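Local coordinates for protein sortase, SrtB family (Streptococcus pneumoniae PCS8235, PDB 4Y4Q) that probably catalyses the sorting-signal cleavage and transpeptidation that build the type II pilus, as a cysteine transpeptidase of the sortase B family, at residues 68-76 and 83-91; 119-129 and 213-224. All coordinates share one frame; numbering follows the deposited sequence.

Contact 1. Residues 68-76 and 83-91; sequences NPEVLGWIN and DYPLVQAKD
The indole of W74 lies over the backbone where Y84 meets P85, with the carbonyl carbon of Y84 beneath the ring system's centre. With CG anti to the backbone N (chi1 -163°), the ring reaches across to the neighbouring strand, and the P85 pyrrolidine bulges into it from the same face: P85 CD sits 4.0 Å from the centroid of the six-membered ring, a CH-pi contact, and P85 CB is 3.7 Å from W74 CZ3. At the ring's edge NE1 donates almost straight to D83 OD1, although the modelled separation is doubtfully short. Further along, V87 CG2 fits against E70 O beside V71.

The other side of the sheet is shaped by what G73 lacks. The branched end of L86 packs over the backbone where G73 joins W74, its CD1 3.8 Å from W74 N, while its CD2 meets I75 CG2 at 3.7 Å, the two side chains crossing at about a right angle. I110 touches I75, Y84 and L86 from strand 110-112.

L72 pushes CD2 against Q88 CB (3.8 Å). L72 N and G73 O both bond to the backbone of L86, at 2.9 Å to L86 O and 2.8 Å from L86 N, so that L72 and G73 both face L86: a classic beta bulge in the hairpin of strands 73-77 and 83-88.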
loop_
_atom_site.group_PDB
_atom_site.type_symbol
_atom_site.label_atom_id
_atom_site.label_comp_id
_atom_site.label_asym_id
_atom_site.label_seq_id
_atom_site.Cartn_x
_atom_site.Cartn_y
_atom_site.Cartn_z
ATOM N N ASN A 68 17.842 12.551 -3.814
ATOM C CA ASN A 68 16.923 12.206 -2.736
ATOM C C ASN A 68 17.191 10.804 -2.185
ATOM O O ASN A 68 16.478 9.854 -2.529
ATOM C CB ASN A 68 15.476 12.298 -3.227
ATOM C CG ASN A 68 15.163 13.635 -3.863
ATOM O OD1 ASN A 68 15.226 13.789 -5.086
ATOM N ND2 ASN A 68 14.838 14.618 -3.033
ATOM N N PRO A 69 18.215 10.673 -1.319
ATOM C CA PRO A 69 18.697 9.377 -0.822
ATOM C C PRO A 69 17.698 8.687 0.103
ATOM O O PRO A 69 17.801 7.483 0.321
ATOM C CB PRO A 69 19.969 9.746 -0.044
ATOM C CG PRO A 69 20.332 11.128 -0.498
ATOM C CD PRO A 69 19.031 11.792 -0.812
ATOM N N GLU A 70 16.749 9.443 0.642
ATOM C CA GLU A 70 15.712 8.865 1.490
ATOM C C GLU A 70 14.643 8.152 0.655
ATOM O O GLU A 70 13.790 7.444 1.192
ATOM C CB GLU A 70 15.081 9.941 2.380
ATOM C CG GLU A 70 14.244 10.990 1.634
ATOM C CD GLU A 70 15.067 12.155 1.103
ATOM O OE1 GLU A 70 16.313 12.071 1.126
ATOM O OE2 GLU A 70 14.464 13.160 0.662
ATOM N N VAL A 71 14.684 8.316 -0.662
ATOM C CA VAL A 71 13.687 7.644 -1.500
ATOM C C VAL A 71 14.113 6.216 -1.822
ATOM O O VAL A 71 15.090 6.006 -2.540
ATOM C CB VAL A 71 13.450 8.392 -2.807
ATOM C CG1 VAL A 71 12.477 7.611 -3.671
ATOM C CG2 VAL A 71 12.925 9.793 -2.519
ATOM N N LEU A 72 13.386 5.232 -1.300
ATOM C CA LEU A 72 13.771 3.841 -1.516
ATOM C C LEU A 72 13.019 3.192 -2.673
ATOM O O LEU A 72 13.385 2.109 -3.127
ATOM C CB LEU A 72 13.608 3.018 -0.233
ATOM C CG LEU A 72 12.210 2.882 0.350
ATOM C CD1 LEU A 72 11.470 1.708 -0.270
ATOM C CD2 LEU A 72 12.284 2.738 1.867
ATOM N N GLY A 73 11.968 3.843 -3.151
ATOM C CA GLY A 73 11.267 3.323 -4.311
ATOM C C GLY A 73 10.159 4.229 -4.792
ATOM O O GLY A 73 10.128 5.420 -4.469
ATOM N N TRP A 74 9.234 3.658 -5.555
ATOM C CA TRP A 74 8.171 4.441 -6.172
ATOM C C TRP A 74 6.976 3.540 -6.457
ATOM O O TRP A 74 7.154 2.368 -6.813
ATOM C CB TRP A 74 8.671 5.078 -7.473
ATOM C CG TRP A 74 7.811 6.197 -7.939
ATOM C CD1 TRP A 74 6.621 6.095 -8.594
ATOM C CD2 TRP A 74 8.069 7.602 -7.777
ATOM N NE1 TRP A 74 6.122 7.354 -8.860
ATOM C CE2 TRP A 74 6.991 8.294 -8.367
ATOM C CE3 TRP A 74 9.108 8.339 -7.198
ATOM C CZ2 TRP A 74 6.924 9.699 -8.398
ATOM C CZ3 TRP A 74 9.041 9.728 -7.223
ATOM C CH2 TRP A 74 7.957 10.396 -7.822
ATOM N N ILE A 75 5.768 4.083 -6.294
ATOM C CA ILE A 75 4.544 3.314 -6.519
ATOM C C ILE A 75 3.566 4.042 -7.443
ATOM O O ILE A 75 3.332 5.251 -7.313
ATOM C CB ILE A 75 3.842 2.955 -5.175
ATOM C CG1 ILE A 75 2.621 2.063 -5.399
ATOM C CG2 ILE A 75 3.440 4.203 -4.409
ATOM C CD1 ILE A 75 2.232 1.274 -4.126
ATOM N N ASN A 76 2.974 3.289 -8.362
ATOM C CA ASN A 76 2.055 3.852 -9.340
ATOM C C ASN A 76 0.830 2.947 -9.475
ATOM O O ASN A 76 0.970 1.727 -9.531
ATOM C CB ASN A 76 2.778 3.963 -10.679
ATOM C CG ASN A 76 1.994 4.757 -11.717
ATOM O OD1 ASN A 76 0.983 5.392 -11.409
ATOM N ND2 ASN A 76 2.473 4.735 -12.956
ATOM N N ASP A 83 0.701 8.188 -7.514
ATOM C CA ASP A 83 2.045 8.208 -8.016
ATOM C C ASP A 83 2.746 8.793 -6.832
ATOM O O ASP A 83 2.405 9.884 -6.379
ATOM C CB ASP A 83 2.162 9.138 -9.221
ATOM C CG ASP A 83 3.515 9.047 -9.898
ATOM O OD1 ASP A 83 4.076 7.933 -9.961
ATOM O OD2 ASP A 83 4.017 10.089 -10.369
ATOM N N TYR A 84 3.724 8.080 -6.315
ATOM C CA TYR A 84 4.400 8.586 -5.130
ATOM C C TYR A 84 5.744 7.911 -4.882
ATOM O O TYR A 84 5.903 6.707 -5.130
ATOM C CB TYR A 84 3.517 8.347 -3.894
ATOM C CG TYR A 84 2.179 9.064 -3.905
ATOM C CD1 TYR A 84 2.109 10.450 -4.036
ATOM C CD2 TYR A 84 0.989 8.357 -3.746
ATOM C CE1 TYR A 84 0.884 11.115 -4.038
ATOM C CE2 TYR A 84 -0.240 9.012 -3.743
ATOM C CZ TYR A 84 -0.284 10.389 -3.892
ATOM O OH TYR A 84 -1.499 11.038 -3.888
ATOM N N PRO A 85 6.717 8.684 -4.380
ATOM C CA PRO A 85 7.960 8.085 -3.889
ATOM C C PRO A 85 7.653 7.313 -2.626
ATOM O O PRO A 85 6.738 7.697 -1.892
ATOM C CB PRO A 85 8.821 9.298 -3.537
ATOM C CG PRO A 85 7.839 10.403 -3.261
ATOM C CD PRO A 85 6.691 10.147 -4.206
ATOM N N LEU A 86 8.401 6.243 -2.385
ATOM C CA LEU A 86 8.285 5.482 -1.152
ATOM C C LEU A 86 9.450 5.840 -0.244
ATOM O O LEU A 86 10.593 5.948 -0.696
ATOM C CB LEU A 86 8.333 3.988 -1.458
ATOM C CG LEU A 86 7.207 3.482 -2.340
ATOM C CD1 LEU A 86 7.393 2.009 -2.642
ATOM C CD2 LEU A 86 5.883 3.745 -1.652
ATOM N N VAL A 87 9.154 6.025 1.034
ATOM C CA VAL A 87 10.143 6.434 2.020
ATOM C C VAL A 87 9.915 5.572 3.276
ATOM O O VAL A 87 8.851 4.956 3.418
ATOM C CB VAL A 87 10.003 7.962 2.269
ATOM C CG1 VAL A 87 10.568 8.389 3.594
ATOM C CG2 VAL A 87 10.668 8.749 1.131
ATOM N N GLN A 88 10.916 5.460 4.145
ATOM C CA GLN A 88 10.732 4.817 5.444
ATOM C C GLN A 88 11.434 5.623 6.520
ATOM O O GLN A 88 12.586 6.017 6.354
ATOM C CB GLN A 88 11.270 3.383 5.444
ATOM C CG GLN A 88 11.047 2.648 6.777
ATOM C CD GLN A 88 11.497 1.203 6.730
ATOM O OE1 GLN A 88 12.633 0.908 6.355
ATOM N NE2 GLN A 88 10.607 0.287 7.117
ATOM N N ALA A 89 10.745 5.873 7.626
ATOM C CA ALA A 89 11.379 6.543 8.759
ATOM C C ALA A 89 11.625 5.561 9.896
ATOM O O ALA A 89 11.212 4.402 9.827
ATOM C CB ALA A 89 10.519 7.697 9.240
ATOM N N LYS A 90 12.313 6.023 10.934
ATOM C CA LYS A 90 12.296 5.327 12.210
ATOM C C LYS A 90 11.154 5.926 13.006
ATOM O O LYS A 90 10.833 7.104 12.836
ATOM C CB LYS A 90 13.581 5.558 12.991
ATOM C CG LYS A 90 14.861 5.157 12.304
ATOM C CD LYS A 90 16.011 5.326 13.292
ATOM C CE LYS A 90 17.371 5.267 12.622
ATOM N NZ LYS A 90 18.459 5.404 13.632
ATOM N N ASP A 91 10.555 5.133 13.905
ATOM C CA ASP A 91 9.494 5.586 14.842
ATOM C C ASP A 91 8.173 6.238 14.346
ATOM O O ASP A 91 7.877 7.374 14.716
ATOM C CB ASP A 91 10.114 6.484 15.921
ATOM C CG ASP A 91 11.214 5.788 16.697
ATOM O OD1 ASP A 91 10.996 4.642 17.145
ATOM O OD2 ASP A 91 12.299 6.387 16.860
#

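Contact 2. Residues 119-129 and 213-224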
loop_
_atom_site.group_PDB
_atom_site.type_symbol
_atom_site.label_atom_id
_atom_site.label_comp_id
_atom_site.label_asym_id
_atom_site.label_seq_id
_atom_site.Cartn_x
_atom_site.Cartn_y
_atom_site.Cartn_z
ATOM N N LYS A 119 13.039 -3.694 1.594
ATOM C CA LYS A 119 13.143 -4.271 0.256
ATOM C C LYS A 119 11.960 -5.178 -0.059
ATOM O O LYS A 119 12.066 -6.060 -0.911
ATOM C CB LYS A 119 14.443 -5.056 0.105
ATOM C CG LYS A 119 15.696 -4.212 0.132
ATOM C CD LYS A 119 16.941 -5.103 0.229
ATOM C CE LYS A 119 18.222 -4.299 0.065
ATOM N NZ LYS A 119 18.159 -3.022 0.830
ATOM N N PHE A 120 10.841 -4.953 0.627
ATOM C CA PHE A 120 9.601 -5.703 0.393
ATOM C C PHE A 120 9.762 -7.229 0.432
ATOM O O PHE A 120 9.110 -7.951 -0.323
ATOM C CB PHE A 120 8.947 -5.253 -0.914
ATOM C CG PHE A 120 8.391 -3.861 -0.846
ATOM C CD1 PHE A 120 9.223 -2.760 -0.987
ATOM C CD2 PHE A 120 7.044 -3.650 -0.600
ATOM C CE1 PHE A 120 8.716 -1.473 -0.901
ATOM C CE2 PHE A 120 6.534 -2.368 -0.507
ATOM C CZ PHE A 120 7.375 -1.278 -0.662
ATOM N N GLU A 121 10.627 -7.708 1.316
ATOM C CA GLU A 121 10.822 -9.140 1.497
ATOM C C GLU A 121 9.734 -9.779 2.357
ATOM O O GLU A 121 9.524 -10.998 2.300
ATOM C CB GLU A 121 12.192 -9.406 2.126
ATOM C CG GLU A 121 13.346 -8.925 1.266
ATOM C CD GLU A 121 14.694 -9.389 1.780
ATOM O OE1 GLU A 121 14.726 -10.300 2.642
ATOM O OE2 GLU A 121 15.716 -8.837 1.315
ATOM N N ASP A 122 9.055 -8.964 3.159
ATOM C CA ASP A 122 8.075 -9.480 4.114
ATOM C C ASP A 122 6.824 -9.919 3.367
ATOM O O ASP A 122 6.577 -9.460 2.246
ATOM C CB ASP A 122 7.685 -8.403 5.132
ATOM C CG ASP A 122 8.811 -8.062 6.103
ATOM O OD1 ASP A 122 9.750 -8.878 6.252
ATOM O OD2 ASP A 122 8.740 -6.975 6.727
ATOM N N PHE A 123 6.037 -10.788 4.002
ATOM C CA PHE A 123 4.789 -11.258 3.428
ATOM C C PHE A 123 3.823 -10.094 3.237
ATOM O O PHE A 123 3.370 -9.838 2.126
ATOM C CB PHE A 123 4.144 -12.336 4.308
ATOM C CG PHE A 123 2.688 -12.554 3.996
ATOM C CD1 PHE A 123 2.305 -13.177 2.809
ATOM C CD2 PHE A 123 1.703 -12.105 4.868
ATOM C CE1 PHE A 123 0.956 -13.358 2.508
ATOM C CE2 PHE A 123 0.357 -12.284 4.573
ATOM C CZ PHE A 123 -0.017 -12.905 3.391
ATOM N N ASN A 124 3.536 -9.380 4.319
ATOM C CA ASN A 124 2.691 -8.199 4.238
ATOM C C ASN A 124 3.477 -6.935 4.566
ATOM O O ASN A 124 4.118 -6.843 5.611
ATOM C CB ASN A 124 1.490 -8.331 5.176
ATOM C CG ASN A 124 1.899 -8.540 6.620
ATOM O OD1 ASN A 124 2.833 -9.287 6.912
ATOM N ND2 ASN A 124 1.200 -7.878 7.535
ATOM N N THR A 125 3.416 -5.961 3.664
ATOM C CA THR A 125 4.087 -4.678 3.869
ATOM C C THR A 125 3.037 -3.579 3.911
ATOM O O THR A 125 2.210 -3.449 2.990
ATOM C CB THR A 125 5.050 -4.352 2.718
ATOM O OG1 THR A 125 6.005 -5.416 2.555
ATOM C CG2 THR A 125 5.784 -3.049 3.006
ATOM N N ILE A 126 3.069 -2.777 4.969
ATOM C CA ILE A 126 2.042 -1.758 5.155
ATOM C C ILE A 126 2.652 -0.391 4.882
ATOM O O ILE A 126 3.713 -0.046 5.429
ATOM C CB ILE A 126 1.446 -1.814 6.575
ATOM C CG1 ILE A 126 0.932 -3.231 6.859
ATOM C CG2 ILE A 126 0.335 -0.775 6.749
ATOM C CD1 ILE A 126 0.331 -3.401 8.228
ATOM N N ILE A 127 2.005 0.369 4.003
ATOM C CA ILE A 127 2.525 1.676 3.609
ATOM C C ILE A 127 1.454 2.745 3.836
ATOM O O ILE A 127 0.269 2.507 3.590
ATOM C CB ILE A 127 3.037 1.654 2.154
ATOM C CG1 ILE A 127 1.906 1.407 1.174
ATOM C CG2 ILE A 127 4.068 0.540 1.960
ATOM C CD1 ILE A 127 2.390 1.317 -0.263
ATOM N N TYR A 128 1.877 3.911 4.319
ATOM C CA TYR A 128 0.954 4.922 4.822
ATOM C C TYR A 128 0.995 6.205 3.997
ATOM O O TYR A 128 2.072 6.677 3.630
ATOM C CB TYR A 128 1.306 5.276 6.278
ATOM C CG TYR A 128 1.295 4.095 7.224
ATOM C CD1 TYR A 128 0.095 3.570 7.704
ATOM C CD2 TYR A 128 2.483 3.511 7.651
ATOM C CE1 TYR A 128 0.083 2.479 8.583
ATOM C CE2 TYR A 128 2.484 2.426 8.526
ATOM C CZ TYR A 128 1.280 1.917 8.986
ATOM O OH TYR A 128 1.276 0.845 9.855
ATOM N N GLY A 129 -0.173 6.777 3.720
ATOM C CA GLY A 129 -0.234 8.135 3.207
ATOM C C GLY A 129 -0.924 9.033 4.219
ATOM O O GLY A 129 -2.124 8.882 4.449
ATOM N N SER A 213 -1.439 -16.832 -1.912
ATOM C CA SER A 213 -0.856 -17.776 -0.967
ATOM C C SER A 213 0.195 -17.081 -0.091
ATOM O O SER A 213 0.683 -16.000 -0.437
ATOM C CB SER A 213 -0.246 -18.967 -1.717
ATOM O OG SER A 213 0.761 -18.544 -2.617
ATOM N N PRO A 214 0.620 -17.748 0.967
ATOM C CA PRO A 214 1.616 -17.148 1.846
ATOM C C PRO A 214 2.828 -16.857 0.983
ATOM O O PRO A 214 3.521 -15.862 1.201
ATOM C CB PRO A 214 1.926 -18.270 2.835
ATOM C CG PRO A 214 0.668 -19.066 2.895
ATOM C CD PRO A 214 0.081 -19.007 1.513
ATOM N N SER A 215 3.086 -17.730 0.016
ATOM C CA SER A 215 4.313 -17.633 -0.776
ATOM C C SER A 215 4.425 -16.301 -1.551
ATOM O O SER A 215 5.529 -15.850 -1.872
ATOM C CB SER A 215 4.437 -18.831 -1.719
ATOM O OG SER A 215 3.202 -19.115 -2.356
ATOM N N ASP A 216 3.292 -15.667 -1.840
ATOM C CA ASP A 216 3.299 -14.360 -2.504
ATOM C C ASP A 216 3.655 -13.239 -1.521
ATOM O O ASP A 216 3.891 -13.479 -0.334
ATOM C CB ASP A 216 1.934 -14.046 -3.129
ATOM C CG ASP A 216 1.422 -15.153 -4.024
ATOM O OD1 ASP A 216 2.200 -15.668 -4.856
ATOM O OD2 ASP A 216 0.232 -15.509 -3.888
ATOM N N ARG A 217 3.685 -12.009 -2.026
ATOM C CA ARG A 217 3.927 -10.847 -1.186
ATOM C C ARG A 217 2.842 -9.832 -1.479
ATOM O O ARG A 217 2.467 -9.636 -2.639
ATOM C CB ARG A 217 5.300 -10.249 -1.476
ATOM C CG ARG A 217 6.473 -11.098 -0.955
ATOM C CD ARG A 217 7.773 -10.516 -1.456
ATOM N NE ARG A 217 7.796 -10.474 -2.914
ATOM C CZ ARG A 217 8.334 -9.493 -3.638
ATOM N NH1 ARG A 217 8.905 -8.447 -3.039
ATOM N NH2 ARG A 217 8.303 -9.563 -4.966
ATOM N N ILE A 218 2.327 -9.197 -0.434
ATOM C CA ILE A 218 1.288 -8.194 -0.621
ATOM C C ILE A 218 1.627 -6.859 0.029
ATOM O O ILE A 218 2.540 -6.751 0.869
ATOM C CB ILE A 218 -0.055 -8.686 -0.106
ATOM C CG1 ILE A 218 -0.044 -8.776 1.416
ATOM C CG2 ILE A 218 -0.404 -10.062 -0.714
ATOM C CD1 ILE A 218 -1.352 -9.314 1.917
ATOM N N ILE A 219 0.886 -5.838 -0.375
ATOM C CA ILE A 219 1.082 -4.493 0.135
ATOM C C ILE A 219 -0.269 -3.918 0.572
ATOM O O ILE A 219 -1.267 -4.044 -0.151
ATOM C CB ILE A 219 1.649 -3.599 -0.953
ATOM C CG1 ILE A 219 3.067 -4.035 -1.311
ATOM C CG2 ILE A 219 1.649 -2.159 -0.513
ATOM C CD1 ILE A 219 3.628 -3.267 -2.490
ATOM N N LEU A 220 -0.305 -3.302 1.751
ATOM C CA LEU A 220 -1.497 -2.594 2.202
ATOM C C LEU A 220 -1.216 -1.108 2.139
ATOM O O LEU A 220 -0.320 -0.596 2.825
ATOM C CB LEU A 220 -1.893 -2.974 3.632
ATOM C CG LEU A 220 -2.537 -4.343 3.887
ATOM C CD1 LEU A 220 -1.509 -5.453 3.767
ATOM C CD2 LEU A 220 -3.169 -4.385 5.258
ATOM N N LEU A 221 -1.971 -0.407 1.308
ATOM C CA LEU A 221 -1.792 1.037 1.219
ATOM C C LEU A 221 -2.934 1.684 1.985
ATOM O O LEU A 221 -4.107 1.515 1.636
ATOM C CB LEU A 221 -1.774 1.497 -0.243
ATOM C CG LEU A 221 -1.907 3.005 -0.506
ATOM C CD1 LEU A 221 -0.812 3.791 0.176
ATOM C CD2 LEU A 221 -1.904 3.285 -2.010
ATOM N N SER A 222 -2.584 2.445 3.015
ATOM C CA SER A 222 -3.569 2.918 3.982
ATOM C C SER A 222 -3.570 4.437 4.082
ATOM O O SER A 222 -2.507 5.057 4.160
ATOM C CB SER A 222 -3.231 2.310 5.358
ATOM O OG SER A 222 -3.959 2.927 6.416
ATOM N N THR A 223 -4.755 5.037 4.123
ATOM C CA THR A 223 -4.852 6.487 4.244
ATOM C C THR A 223 -6.050 6.936 5.079
ATOM O O THR A 223 -6.936 6.133 5.392
ATOM C CB THR A 223 -4.941 7.164 2.872
ATOM O OG1 THR A 223 -4.652 8.561 3.017
ATOM C CG2 THR A 223 -6.336 7.002 2.303
ATOM N N CYS A 224 -6.081 8.226 5.415
ATOM C CA CYS A 224 -7.101 8.763 6.306
ATOM C C CYS A 224 -8.518 8.691 5.717
ATOM O O CYS A 224 -8.727 8.972 4.532
ATOM C CB CYS A 224 -6.770 10.208 6.692
ATOM S SG CYS A 224 -5.332 10.393 7.765
HETATM O O HOH W 1 5.320 -7.214 1.003
#
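F123 O accepts the amide of I218 at 2.8 Å, nearly head-on, and so opens the parallel pairing of strands 124-129 and 218-224 in the sortase beta-barrel. From there the bonds run in the regular parallel order: I218 O takes T125 N, T125 O takes L220 N, L220 O takes I127 N (2.8 Å, N-H...O 177°), I127 O takes S222 N, and S222 O takes G129 N. On their other edges, I126 N gives its hydrogen to N116 OD1, and I126, Y128 and I219 make backbone bonds to D113, F111 and A237.

Before the strands, the R217 chain bends at chi3 (-59°), and NH1 reaches F120 O at 2.8 Å; the oxygen lies in the guanidinium plane, whereas the donor stands above the carbonyl plane. Y160 OH is a second partner of that NH1. A water bridges the same corner, 2.9 Å from D122 O and 2.8 Å from I218 O, with T125 OG1 also beside it.

Buried polar side chains find partners elsewhere: N124 uses D184 O and the amide of I187, and S222 OG the hydroxyl of Y183. On the face that carries I219 and I127, apolar side chains meet: I219 touches F120 CE2 with CD1 (3.6 Å) and I127 CD1 with CG2 (3.6 Å). Toward its C-terminal end the second strand carries the L-S-T-C sequence of residues 221-224, consistent with the TLxTC-type signature of sortases. Just before C224, T223 OG1 donates to G129 O at 2.9 Å.

Both contacts belong to one mixed sheet, and strand 110-112 lies between them, parallel to 83-88 and antiparallel to 124-129. Contact 2 is the more central, its middle about 6 Å from the chain centre against 12 Å for contact 1. Their pairing differs too: contact 1 joins near neighbours as a bulged hairpin with an aromatic-proline contact on the W74 face, which helix 64-67 also touches, whereas contact 2 brings together segments whose nearest ends are 84 residues apart as a regular parallel pair, with polar groups met by surrounding loops. Their apolar faces merge, L86 CD1 touching F120 CZ at 3.8 Å and I75 CD1 meeting I127 CD1 at 3.9 Å, and so share one hydrophobic interior.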